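Local coordinates for protein beta-1,3-1,4-glucanase (Caldicellulosiruptor sp. F32, PDB 5H4R) that hydrolyses mixed-linkage beta-1,3-1,4-glucans as a lichenase of glycoside hydrolase family 5, built on a TIM barrel, at residues G78-K83 / L119-Q124; I86-K91 / K378-V383; I144-Y149 / S153-T158; S194-E197 / N203-E206. The protein carries 1 engineered substitution. One frame throughout, in Å; residues are numbered along the deposited sequence.

Interaction 1. Residues G78-K83 / L119-Q124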
loop_
_atom_site.group_PDB
_atom_site.type_symbol
_atom_site.label_atom_id
_atom_site.label_comp_id
_atom_site.label_asym_id
_atom_site.label_seq_id
_atom_site.Cartn_x
_atom_site.Cartn_y
_atom_site.Cartn_z
ATOM N N GLY A 78 -3.273 18.941 3.469
ATOM C CA GLY A 78 -3.199 20.383 3.478
ATOM C C GLY A 78 -2.396 21.028 2.373
ATOM O O GLY A 78 -2.200 22.255 2.424
ATOM N N VAL A 79 -1.865 20.265 1.422
ATOM C CA VAL A 79 -0.963 20.811 0.404
ATOM C C VAL A 79 -1.266 20.131 -0.920
ATOM O O VAL A 79 -1.278 18.907 -0.995
ATOM C CB VAL A 79 0.524 20.591 0.770
ATOM C CG1 VAL A 79 1.450 21.191 -0.292
ATOM C CG2 VAL A 79 0.865 21.164 2.142
ATOM N N LYS A 80 -1.530 20.918 -1.967
ATOM C CA LYS A 80 -1.827 20.326 -3.262
ATOM C C LYS A 80 -0.563 19.744 -3.876
ATOM O O LYS A 80 0.507 20.351 -3.821
ATOM C CB LYS A 80 -2.444 21.371 -4.191
ATOM C CG LYS A 80 -2.936 20.796 -5.534
ATOM C CD LYS A 80 -3.670 21.815 -6.363
ATOM C CE LYS A 80 -4.120 21.220 -7.700
ATOM N NZ LYS A 80 -4.881 22.217 -8.501
ATOM N N THR A 81 -0.696 18.548 -4.434
ATOM C CA THR A 81 0.441 17.844 -5.016
ATOM C C THR A 81 0.960 18.571 -6.246
ATOM O O THR A 81 0.187 19.097 -7.063
ATOM C CB THR A 81 0.053 16.410 -5.395
ATOM O OG1 THR A 81 -0.645 15.789 -4.317
ATOM C CG2 THR A 81 1.271 15.590 -5.679
ATOM N N THR A 82 2.283 18.594 -6.390
ATOM C CA THR A 82 2.926 19.263 -7.512
ATOM C C THR A 82 3.980 18.359 -8.123
ATOM O O THR A 82 4.457 17.415 -7.485
ATOM C CB THR A 82 3.600 20.557 -7.091
ATOM O OG1 THR A 82 4.692 20.229 -6.229
ATOM C CG2 THR A 82 2.627 21.492 -6.395
ATOM N N LYS A 83 4.376 18.690 -9.362
ATOM C CA LYS A 83 5.481 17.957 -9.978
ATOM C C LYS A 83 6.774 18.145 -9.186
ATOM O O LYS A 83 7.545 17.194 -9.009
ATOM C CB LYS A 83 5.680 18.358 -11.441
ATOM C CG LYS A 83 6.582 17.309 -12.133
ATOM C CD LYS A 83 6.882 17.593 -13.574
ATOM C CE LYS A 83 7.859 16.548 -14.092
ATOM N NZ LYS A 83 9.225 16.685 -13.504
ATOM N N LEU A 119 -10.953 12.025 -11.786
ATOM C CA LEU A 119 -10.065 11.103 -12.482
ATOM C C LEU A 119 -8.994 11.854 -13.270
ATOM O O LEU A 119 -7.825 11.438 -13.298
ATOM C CB LEU A 119 -10.888 10.195 -13.396
ATOM C CG LEU A 119 -10.124 9.081 -14.132
ATOM C CD1 LEU A 119 -9.343 8.190 -13.179
ATOM C CD2 LEU A 119 -11.124 8.267 -14.896
ATOM N N ASP A 120 -9.360 12.990 -13.871
ATOM C CA ASP A 120 -8.388 13.846 -14.549
ATOM C C ASP A 120 -7.282 14.306 -13.596
ATOM O O ASP A 120 -6.101 14.324 -13.962
ATOM C CB ASP A 120 -9.068 15.085 -15.138
ATOM C CG ASP A 120 -9.967 14.801 -16.342
ATOM O OD1 ASP A 120 -10.011 13.674 -16.877
ATOM O OD2 ASP A 120 -10.624 15.773 -16.791
ATOM N N ARG A 121 -7.650 14.712 -12.377
ATOM C CA ARG A 121 -6.642 15.181 -11.422
ATOM C C ARG A 121 -5.727 14.043 -10.969
ATOM O O ARG A 121 -4.505 14.222 -10.889
ATOM C CB ARG A 121 -7.326 15.860 -10.234
ATOM C CG ARG A 121 -6.350 16.310 -9.136
ATOM C CD ARG A 121 -5.286 17.315 -9.614
ATOM N NE ARG A 121 -4.324 17.541 -8.538
ATOM C CZ ARG A 121 -3.058 17.909 -8.709
ATOM N NH1 ARG A 121 -2.578 18.175 -9.924
ATOM N NH2 ARG A 121 -2.272 18.039 -7.651
ATOM N N VAL A 122 -6.292 12.869 -10.665
ATOM C CA VAL A 122 -5.480 11.702 -10.328
ATOM C C VAL A 122 -4.489 11.419 -11.445
ATOM O O VAL A 122 -3.309 11.145 -11.202
ATOM C CB VAL A 122 -6.386 10.486 -10.056
ATOM C CG1 VAL A 122 -5.552 9.226 -9.917
ATOM C CG2 VAL A 122 -7.205 10.717 -8.771
ATOM N N GLN A 123 -4.953 11.491 -12.691
ATOM C CA GLN A 123 -4.074 11.204 -13.827
ATOM C C GLN A 123 -2.944 12.220 -13.933
ATOM O O GLN A 123 -1.813 11.877 -14.310
ATOM C CB GLN A 123 -4.897 11.170 -15.113
ATOM C CG GLN A 123 -4.078 10.819 -16.338
ATOM C CD GLN A 123 -4.894 10.703 -17.611
ATOM O OE1 GLN A 123 -5.957 11.331 -17.767
ATOM N NE2 GLN A 123 -4.386 9.910 -18.557
ATOM N N GLN A 124 -3.232 13.481 -13.620
ATOM C CA GLN A 124 -2.186 14.496 -13.623
ATOM C C GLN A 124 -1.061 14.119 -12.669
ATOM O O GLN A 124 0.118 14.283 -12.993
ATOM C CB GLN A 124 -2.795 15.831 -13.240
ATOM C CG GLN A 124 -1.905 17.005 -13.373
ATOM C CD GLN A 124 -2.720 18.280 -13.347
ATOM O OE1 GLN A 124 -3.734 18.381 -12.623
ATOM N NE2 GLN A 124 -2.314 19.249 -14.161
HETATM O O HOH W 1 -5.504 20.668 -11.114
#
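The guanidinium group of Arg121 meets Lys80 and Thr81 in two ways, the first over a face and the second along an edge. At the edge, NH2 of Arg121 donates to the backbone O of Thr81 at 2.7 Å; the oxygen lies only 8° out of the guanidinium plane, although the N-H...O angle of 149° bends the bond moderately. Over one face passes the aliphatic part of Lys80, with its CE 3.6 Å from CZ of Arg121 and its CG 3.5 Å from NH2 of Arg121. Lys80 reaches this place because its CG stands anti to the backbone N (chi1 -174°) and the chain stays extended beyond it, so CE packs over the centre of the group while NZ lies farther out above the same face. NH1 of Arg121 holds OE1 of Gln124 at 2.9 Å, and a water links that OE1 (3.3 Å) to Lys80 NZ (3.1 Å). Arg121 NE forms a salt bridge with Glu73, which also receives Thr81 OG1 in a hydrogen bond. The contact ties the loop before helix 83-91 to helix 116-131. With Lys80 NZ 4.7 Å from Arg121 NE, two like charges sit close together, and the carboxylate of Glu73 probably offsets them.

Interaction 2. Residues I86-K91 / K378-V383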
loop_
_atom_site.group_PDB
_atom_site.type_symbol
_atom_site.label_atom_id
_atom_site.label_comp_id
_atom_site.label_asym_id
_atom_site.label_seq_id
_atom_site.Cartn_x
_atom_site.Cartn_y
_atom_site.Cartn_z
ATOM N N ILE A 86 6.901 15.577 -6.404
ATOM C CA ILE A 86 7.263 14.231 -6.832
ATOM C C ILE A 86 8.729 14.183 -7.254
ATOM O O ILE A 86 9.427 13.196 -6.997
ATOM C CB ILE A 86 6.315 13.765 -7.946
ATOM C CG1 ILE A 86 4.848 13.890 -7.488
ATOM C CG2 ILE A 86 6.651 12.342 -8.388
ATOM C CD1 ILE A 86 4.572 13.251 -6.155
ATOM N N ASP A 87 9.220 15.241 -7.908
ATOM C CA ASP A 87 10.648 15.343 -8.224
ATOM C C ASP A 87 11.504 15.192 -6.974
ATOM O O ASP A 87 12.560 14.548 -7.001
ATOM C CB ASP A 87 10.978 16.693 -8.842
ATOM C CG ASP A 87 10.384 16.921 -10.224
ATOM O OD1 ASP A 87 9.863 15.991 -10.885
ATOM O OD2 ASP A 87 10.473 18.093 -10.654
ATOM N N THR A 88 11.081 15.835 -5.884
ATOM C CA THR A 88 11.812 15.778 -4.623
ATOM C C THR A 88 11.857 14.356 -4.068
ATOM O O THR A 88 12.904 13.899 -3.600
ATOM C CB THR A 88 11.160 16.747 -3.635
ATOM O OG1 THR A 88 11.309 18.088 -4.128
ATOM C CG2 THR A 88 11.814 16.664 -2.261
ATOM N N VAL A 89 10.735 13.639 -4.149
ATOM C CA VAL A 89 10.665 12.248 -3.700
ATOM C C VAL A 89 11.600 11.370 -4.531
ATOM O O VAL A 89 12.366 10.565 -3.985
ATOM C CB VAL A 89 9.213 11.754 -3.760
ATOM C CG1 VAL A 89 9.126 10.249 -3.519
ATOM C CG2 VAL A 89 8.335 12.500 -2.747
ATOM N N LYS A 90 11.575 11.533 -5.866
ATOM C CA LYS A 90 12.512 10.794 -6.704
ATOM C C LYS A 90 13.963 11.121 -6.348
ATOM O O LYS A 90 14.804 10.220 -6.245
ATOM C CB LYS A 90 12.245 11.101 -8.178
ATOM C CG LYS A 90 13.244 10.459 -9.151
ATOM C CD LYS A 90 12.918 8.988 -9.397
ATOM C CE LYS A 90 13.874 8.336 -10.411
ATOM N NZ LYS A 90 13.932 9.045 -11.706
ATOM N N LYS A 91 14.290 12.410 -6.212
ATOM C CA LYS A 91 15.668 12.804 -5.947
ATOM C C LYS A 91 16.206 12.184 -4.662
ATOM O O LYS A 91 17.423 11.956 -4.539
ATOM C CB LYS A 91 15.762 14.335 -5.879
ATOM C CG LYS A 91 17.100 14.875 -5.462
ATOM C CD LYS A 91 17.174 16.378 -5.738
ATOM C CE LYS A 91 18.298 17.054 -4.956
ATOM N NZ LYS A 91 19.613 16.401 -5.181
ATOM N N LYS A 378 4.876 21.448 2.233
ATOM C CA LYS A 378 4.767 22.878 1.971
ATOM C C LYS A 378 6.123 23.498 1.619
ATOM O O LYS A 378 6.181 24.452 0.829
ATOM C CB LYS A 378 4.148 23.576 3.186
ATOM C CG LYS A 378 3.820 25.051 2.983
ATOM C CD LYS A 378 2.955 25.568 4.132
ATOM C CE LYS A 378 2.271 26.901 3.807
ATOM N NZ LYS A 378 3.114 28.070 4.162
ATOM N N THR A 379 7.209 22.997 2.216
ATOM C CA THR A 379 8.545 23.541 1.987
ATOM C C THR A 379 9.395 22.669 1.083
ATOM O O THR A 379 10.452 23.123 0.626
ATOM C CB THR A 379 9.296 23.700 3.316
ATOM O OG1 THR A 379 9.436 22.419 3.940
ATOM C CG2 THR A 379 8.559 24.665 4.238
ATOM N N LEU A 380 8.971 21.428 0.868
ATOM C CA LEU A 380 9.727 20.400 0.156
ATOM C C LEU A 380 11.055 20.099 0.838
ATOM O O LEU A 380 12.030 19.684 0.198
ATOM C CB LEU A 380 9.931 20.784 -1.303
ATOM C CG LEU A 380 8.624 20.922 -2.073
ATOM C CD1 LEU A 380 8.924 21.295 -3.491
ATOM C CD2 LEU A 380 7.772 19.653 -2.039
ATOM N N LYS A 381 11.088 20.287 2.151
ATOM C CA LYS A 381 12.223 19.892 2.962
ATOM C C LYS A 381 11.943 18.575 3.672
ATOM O O LYS A 381 10.825 18.319 4.149
ATOM C CB LYS A 381 12.549 20.976 3.988
ATOM C CG LYS A 381 13.044 22.273 3.331
ATOM C CD LYS A 381 13.725 23.199 4.306
ATOM C CE LYS A 381 13.866 24.598 3.705
ATOM N NZ LYS A 381 14.211 24.551 2.248
ATOM N N TRP A 382 12.969 17.734 3.765
ATOM C CA TRP A 382 12.825 16.493 4.516
ATOM C C TRP A 382 12.981 16.806 6.002
ATOM O O TRP A 382 14.015 17.342 6.436
ATOM C CB TRP A 382 13.847 15.443 4.059
ATOM C CG TRP A 382 13.614 15.012 2.653
ATOM C CD1 TRP A 382 14.224 15.510 1.546
ATOM C CD2 TRP A 382 12.654 14.044 2.190
ATOM N NE1 TRP A 382 13.727 14.905 0.415
ATOM C CE2 TRP A 382 12.767 13.996 0.788
ATOM C CE3 TRP A 382 11.737 13.200 2.828
ATOM C CZ2 TRP A 382 11.989 13.147 0.002
ATOM C CZ3 TRP A 382 10.961 12.348 2.036
ATOM C CH2 TRP A 382 11.083 12.345 0.643
ATOM N N VAL A 383 11.954 16.477 6.782
ATOM C CA VAL A 383 12.016 16.687 8.228
ATOM C C VAL A 383 12.901 15.637 8.888
ATOM O O VAL A 383 13.614 15.928 9.862
ATOM C CB VAL A 383 10.593 16.670 8.803
ATOM C CG1 VAL A 383 10.636 16.807 10.317
ATOM C CG2 VAL A 383 9.789 17.806 8.210
HETATM O O HOH W 2 14.928 15.238 -2.244
#
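Trp382 reaches Thr88 with NE1 and Val89 with the benzo carbons CZ2 and CH2. From CB the ring system leaves with CG beside the backbone N and anti to the carbonyl carbon (chi1 -65°), which carries the ring toward helix 83-91. NE1 of Trp382 comes first: the CG2 methyl of Thr88 lies 3.7 Å from it in an oblique approach, and its N-H goes to a water at 2.9 Å. That water lies in the indole plane and donates in turn to Thr88 O at 2.8 Å, so a single molecule joins ring edge and helix backbone. Farther along the edge, CZ2 of Trp382 is 3.8 Å from Thr88 O and 4.0 Å from Val89 CA. At the far end CH2 of Trp382 makes a loose apolar contact with Val89 CG2, at 4.4 Å. Thr88 also faces Leu380, whose CD1 is 4.0 Å from Thr88 OG1, while that hydroxyl has its hydrogen bond with Gln84 O. With an alanine at Thr88, CG2 and OG1 would be gone, which would probably open a gap between Trp382 and Leu380 and leave Gln84 O without this partner. The arrangement is that of a beta hairpin, strands 375-376 and 381-382, packed on a barrel helix: it follows the last barrel strand and lies against the helix joining the first two.

Interaction 3. Residues I144-Y149 / S153-T158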
loop_
_atom_site.group_PDB
_atom_site.type_symbol
_atom_site.label_atom_id
_atom_site.label_comp_id
_atom_site.label_asym_id
_atom_site.label_seq_id
_atom_site.Cartn_x
_atom_site.Cartn_y
_atom_site.Cartn_z
ATOM N N ILE A 144 -14.431 1.038 1.895
ATOM C CA ILE A 144 -14.855 -0.237 2.467
ATOM C C ILE A 144 -16.114 0.047 3.288
ATOM O O ILE A 144 -16.065 0.344 4.484
ATOM C CB ILE A 144 -13.745 -0.892 3.285
ATOM C CG1 ILE A 144 -12.427 -0.905 2.492
ATOM C CG2 ILE A 144 -14.166 -2.304 3.715
ATOM C CD1 ILE A 144 -12.471 -1.657 1.154
ATOM N N MET A 145 -17.263 -0.056 2.629
ATOM C CA MET A 145 -18.543 0.217 3.264
ATOM C C MET A 145 -19.639 -0.441 2.442
ATOM O O MET A 145 -19.506 -0.570 1.219
ATOM C CB MET A 145 -18.775 1.730 3.389
ATOM C CG MET A 145 -18.301 2.531 2.213
ATOM S SD MET A 145 -17.982 4.290 2.583
ATOM C CE MET A 145 -19.656 4.746 2.947
ATOM N N PRO A 146 -20.728 -0.858 3.073
ATOM C CA PRO A 146 -21.844 -1.415 2.311
ATOM C C PRO A 146 -22.316 -0.428 1.249
ATOM O O PRO A 146 -22.425 0.770 1.490
ATOM C CB PRO A 146 -22.909 -1.667 3.384
ATOM C CG PRO A 146 -22.116 -1.838 4.654
ATOM C CD PRO A 146 -20.995 -0.856 4.524
ATOM N N GLY A 147 -22.564 -0.938 0.053
ATOM C CA GLY A 147 -22.919 -0.094 -1.059
ATOM C C GLY A 147 -21.758 0.257 -1.956
ATOM O O GLY A 147 -21.983 0.657 -3.105
ATOM N N TYR A 148 -20.522 0.119 -1.460
ATOM C CA TYR A 148 -19.337 0.243 -2.299
ATOM C C TYR A 148 -18.624 -1.103 -2.236
ATOM O O TYR A 148 -19.194 -2.104 -2.672
ATOM C CB TYR A 148 -18.519 1.474 -1.896
ATOM C CG TYR A 148 -19.335 2.742 -2.001
ATOM C CD1 TYR A 148 -19.651 3.282 -3.239
ATOM C CD2 TYR A 148 -19.805 3.386 -0.877
ATOM C CE1 TYR A 148 -20.423 4.429 -3.347
ATOM C CE2 TYR A 148 -20.568 4.546 -0.979
ATOM C CZ TYR A 148 -20.870 5.053 -2.214
ATOM O OH TYR A 148 -21.634 6.202 -2.330
ATOM N N TYR A 149 -17.398 -1.162 -1.703
ATOM C CA TYR A 149 -16.666 -2.426 -1.545
ATOM C C TYR A 149 -16.972 -2.970 -0.153
ATOM O O TYR A 149 -16.613 -2.349 0.853
ATOM C CB TYR A 149 -15.156 -2.222 -1.735
ATOM C CG TYR A 149 -14.351 -3.507 -1.764
ATOM C CD1 TYR A 149 -14.259 -4.323 -0.641
ATOM C CD2 TYR A 149 -13.706 -3.925 -2.936
ATOM C CE1 TYR A 149 -13.545 -5.502 -0.667
ATOM C CE2 TYR A 149 -12.983 -5.101 -2.960
ATOM C CZ TYR A 149 -12.902 -5.875 -1.827
ATOM O OH TYR A 149 -12.181 -7.048 -1.866
ATOM N N SER A 153 -21.332 -11.948 1.934
ATOM C CA SER A 153 -22.335 -12.439 0.991
ATOM C C SER A 153 -23.483 -11.456 0.860
ATOM O O SER A 153 -24.017 -11.264 -0.240
ATOM C CB SER A 153 -22.837 -13.824 1.416
ATOM O OG SER A 153 -21.848 -14.804 1.127
ATOM N N GLN A 154 -23.865 -10.807 1.965
ATOM C CA GLN A 154 -24.991 -9.878 1.944
ATOM C C GLN A 154 -24.778 -8.757 0.941
ATOM O O GLN A 154 -25.734 -8.309 0.295
ATOM C CB GLN A 154 -25.221 -9.288 3.338
ATOM C CG GLN A 154 -26.313 -8.233 3.387
ATOM C CD GLN A 154 -26.565 -7.717 4.793
ATOM O OE1 GLN A 154 -25.813 -8.018 5.725
ATOM N NE2 GLN A 154 -27.627 -6.932 4.950
ATOM N N HIS A 155 -23.543 -8.265 0.812
ATOM C CA HIS A 155 -23.262 -7.119 -0.042
ATOM C C HIS A 155 -22.412 -7.492 -1.249
ATOM O O HIS A 155 -21.905 -6.602 -1.940
ATOM C CB HIS A 155 -22.578 -6.017 0.772
ATOM C CG HIS A 155 -23.454 -5.476 1.851
ATOM N ND1 HIS A 155 -23.295 -5.799 3.183
ATOM C CD2 HIS A 155 -24.543 -4.675 1.785
ATOM C CE1 HIS A 155 -24.223 -5.186 3.896
ATOM N NE2 HIS A 155 -24.997 -4.502 3.074
ATOM N N LEU A 156 -22.259 -8.787 -1.532
ATOM C CA LEU A 156 -21.301 -9.202 -2.555
ATOM C C LEU A 156 -21.723 -8.729 -3.947
ATOM O O LEU A 156 -20.867 -8.329 -4.745
ATOM C CB LEU A 156 -21.115 -10.724 -2.525
ATOM C CG LEU A 156 -20.100 -11.310 -3.523
ATOM C CD1 LEU A 156 -18.701 -10.772 -3.288
ATOM C CD2 LEU A 156 -20.107 -12.841 -3.447
ATOM N N GLN A 157 -23.018 -8.780 -4.272
ATOM C CA GLN A 157 -23.441 -8.397 -5.619
ATOM C C GLN A 157 -23.112 -6.928 -5.903
ATOM O O GLN A 157 -22.589 -6.589 -6.975
ATOM C CB GLN A 157 -24.932 -8.671 -5.808
ATOM C CG GLN A 157 -25.468 -8.169 -7.138
ATOM C CD GLN A 157 -26.957 -8.383 -7.299
ATOM O OE1 GLN A 157 -27.525 -9.336 -6.765
ATOM N NE2 GLN A 157 -27.603 -7.482 -8.030
ATOM N N THR A 158 -23.386 -6.043 -4.944
ATOM C CA THR A 158 -23.001 -4.641 -5.111
ATOM C C THR A 158 -21.488 -4.464 -5.107
ATOM O O THR A 158 -20.959 -3.621 -5.844
ATOM C CB THR A 158 -23.651 -3.816 -4.017
ATOM O OG1 THR A 158 -25.074 -3.910 -4.178
ATOM C CG2 THR A 158 -23.239 -2.359 -4.135
HETATM O O HOH W 3 -21.197 -3.436 -1.385
#
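Pro146 and Gln154 sandwich the imidazole of His155 between them. Gln154, just before it in the chain, sets its CG against one face of the ring. His155 follows and offers the opposite face to Pro146, whose CB stands 3.7 Å from the ring centroid and 18° off the normal, a CH-pi contact. The approach is offset toward the rim, since the nearest ring atom to Pro146 CB is NE2 of His155 at 3.5 Å. A chi1 of -64° puts the imidazole beside its own backbone N and turns it to the proline. The backbone of His155, the N-cap of helix 156-173, takes part too: a water donates to His155 O at a long 3.3 Å and to Tyr148 O at 2.7 Å, while accepting from Gly147 N at 3.2 Å. Thr158, in the first turn of the helix, ends the walk with CG2 lying 3.4 Å from Gly147 O, on the type II turn that runs from Met145 to Tyr148. The loop after barrel strand 135-139 is therefore folded back onto the start of the helix it leads into. On other sides, Tyr148 meets the ring of Tyr162 in that helix, while Tyr149 and Leu156 pack on helix 205-226.

Interaction 4. Residues S194-E197 / N203-E206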
loop_
_atom_site.group_PDB
_atom_site.type_symbol
_atom_site.label_atom_id
_atom_site.label_comp_id
_atom_site.label_asym_id
_atom_site.label_seq_id
_atom_site.Cartn_x
_atom_site.Cartn_y
_atom_site.Cartn_z
ATOM N N SER A 194 -16.548 -4.112 13.758
ATOM C CA SER A 194 -16.786 -5.507 14.108
ATOM C C SER A 194 -15.563 -6.027 14.830
ATOM O O SER A 194 -14.444 -5.589 14.555
ATOM C CB SER A 194 -17.044 -6.355 12.858
ATOM O OG SER A 194 -16.688 -7.711 13.061
ATOM N N ARG A 195 -15.781 -6.984 15.732
ATOM C CA ARG A 195 -14.654 -7.650 16.381
ATOM C C ARG A 195 -13.725 -8.293 15.361
ATOM O O ARG A 195 -12.555 -8.546 15.667
ATOM C CB ARG A 195 -15.148 -8.709 17.370
ATOM C CG ARG A 195 -15.827 -9.904 16.737
ATOM C CD ARG A 195 -16.597 -10.685 17.844
ATOM N NE ARG A 195 -17.428 -11.761 17.329
ATOM C CZ ARG A 195 -18.518 -11.577 16.576
ATOM N NH1 ARG A 195 -18.909 -10.347 16.230
ATOM N NH2 ARG A 195 -19.219 -12.625 16.156
ATOM N N PHE A 196 -14.217 -8.559 14.155
ATOM C CA PHE A 196 -13.398 -9.180 13.119
ATOM C C PHE A 196 -12.743 -8.189 12.170
ATOM O O PHE A 196 -12.143 -8.614 11.189
ATOM C CB PHE A 196 -14.247 -10.166 12.327
ATOM C CG PHE A 196 -14.788 -11.297 13.151
ATOM C CD1 PHE A 196 -13.958 -12.068 13.934
ATOM C CD2 PHE A 196 -16.134 -11.588 13.124
ATOM C CE1 PHE A 196 -14.459 -13.121 14.694
ATOM C CE2 PHE A 196 -16.650 -12.636 13.865
ATOM C CZ PHE A 196 -15.810 -13.410 14.652
ATOM N N GLU A 197 -12.823 -6.889 12.431
ATOM C CA GLU A 197 -12.305 -5.926 11.466
ATOM C C GLU A 197 -10.826 -6.168 11.175
ATOM O O GLU A 197 -10.389 -6.044 10.028
ATOM C CB GLU A 197 -12.528 -4.489 11.965
ATOM C CG GLU A 197 -11.950 -3.468 10.985
ATOM C CD GLU A 197 -12.446 -2.054 11.154
ATOM O OE1 GLU A 197 -13.347 -1.797 11.997
ATOM O OE2 GLU A 197 -11.898 -1.170 10.414
ATOM N N ASN A 203 -12.511 -20.493 12.180
ATOM C CA ASN A 203 -13.582 -21.428 12.511
ATOM C C ASN A 203 -14.961 -20.782 12.451
ATOM O O ASN A 203 -15.968 -21.497 12.508
ATOM C CB ASN A 203 -13.374 -22.014 13.916
ATOM C CG ASN A 203 -12.142 -22.885 14.017
ATOM O OD1 ASN A 203 -11.773 -23.587 13.076
ATOM N ND2 ASN A 203 -11.496 -22.842 15.172
ATOM N N ASN A 204 -15.032 -19.477 12.354
ATOM C CA ASN A 204 -16.301 -18.760 12.351
ATOM C C ASN A 204 -16.790 -18.561 10.915
ATOM O O ASN A 204 -16.027 -18.072 10.067
ATOM C CB ASN A 204 -16.149 -17.417 13.050
ATOM C CG ASN A 204 -17.462 -16.677 13.186
ATOM O OD1 ASN A 204 -18.178 -16.474 12.210
ATOM N ND2 ASN A 204 -17.785 -16.271 14.399
ATOM N N PRO A 205 -18.041 -18.907 10.596
ATOM C CA PRO A 205 -18.507 -18.771 9.202
ATOM C C PRO A 205 -18.512 -17.342 8.671
ATOM O O PRO A 205 -18.400 -17.147 7.456
ATOM C CB PRO A 205 -19.930 -19.355 9.251
ATOM C CG PRO A 205 -20.309 -19.353 10.687
ATOM C CD PRO A 205 -19.053 -19.544 11.460
ATOM N N GLU A 206 -18.665 -16.336 9.536
ATOM C CA GLU A 206 -18.634 -14.960 9.072
ATOM C C GLU A 206 -17.261 -14.620 8.512
ATOM O O GLU A 206 -17.148 -13.935 7.489
ATOM C CB GLU A 206 -19.003 -14.028 10.224
ATOM C CG GLU A 206 -19.212 -12.594 9.828
ATOM C CD GLU A 206 -19.702 -11.730 10.980
ATOM O OE1 GLU A 206 -20.055 -12.284 12.046
ATOM O OE2 GLU A 206 -19.731 -10.491 10.815
#
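Aromatic contacts come first, with CZ and CE2 of Phe196 meeting Asn204 and Glu206. CZ of Phe196 is 3.5 Å from ND2 of Asn204, with the ring and amide planes 70° apart, an oblique approach rather than a stack. Glu206 OE1 lies in the plane of the ring, 3.9 Å from CE2 of Phe196, its carboxylate turned 80° from that plane. An acceptor there faces the C-H rim, which is probably mildly attractive. Arg195 folds over the phenyl group, with its CG above the ring centre and Phe196 CE2 over the centre of one face of its guanidinium. The one charge contact is long: NH2 of Arg195 is 4.2 Å from OE1 of Glu206, with the oxygen well out of the guanidinium plane, so no N-H points at it and any attraction is probably weak. Hydrogen bonds act within each side. Asn204 OD1 takes Glu206 N at 2.7 Å, in the carbonyl plane, and Ser194 OG accepts from Phe196 N at 2.8 Å to close an ST turn. With CG anti to its backbone N (chi1 -175°), the Asn204 amide serves both the cap and Phe196. An alanine at Asn204 removes that amide, which would probably leave Glu206 N without its capping acceptor and CZ of Phe196 less covered. This is the N-capped start of helix 205-226, packed against a type I turn in the preceding loop of the barrel.

The four contacts fall into two groups. Interactions 1 and 2 adjoin, with centres 15 Å apart: Val79 CG2 lies 4.0 Å from Lys378 N, and Thr81 CG2 packs on Ile86 CD1 at 4.1 Å, so the loop 78-83 touches both helix 83-91 and the 378-383 segment. Interactions 3 and 4 share another side, with centres 16 Å and nearest atoms about 7 Å apart, and belong to successive strand-to-helix connections. Interactions 2 and 4 lie on opposite sides of the chain's centre, 42 Å between centres. Interaction 4 does not touch the glycan, whose pocket includes Asn187 and the engineered Gln188: the Phe196 side chain is about 13 Å from a bound glucose unit.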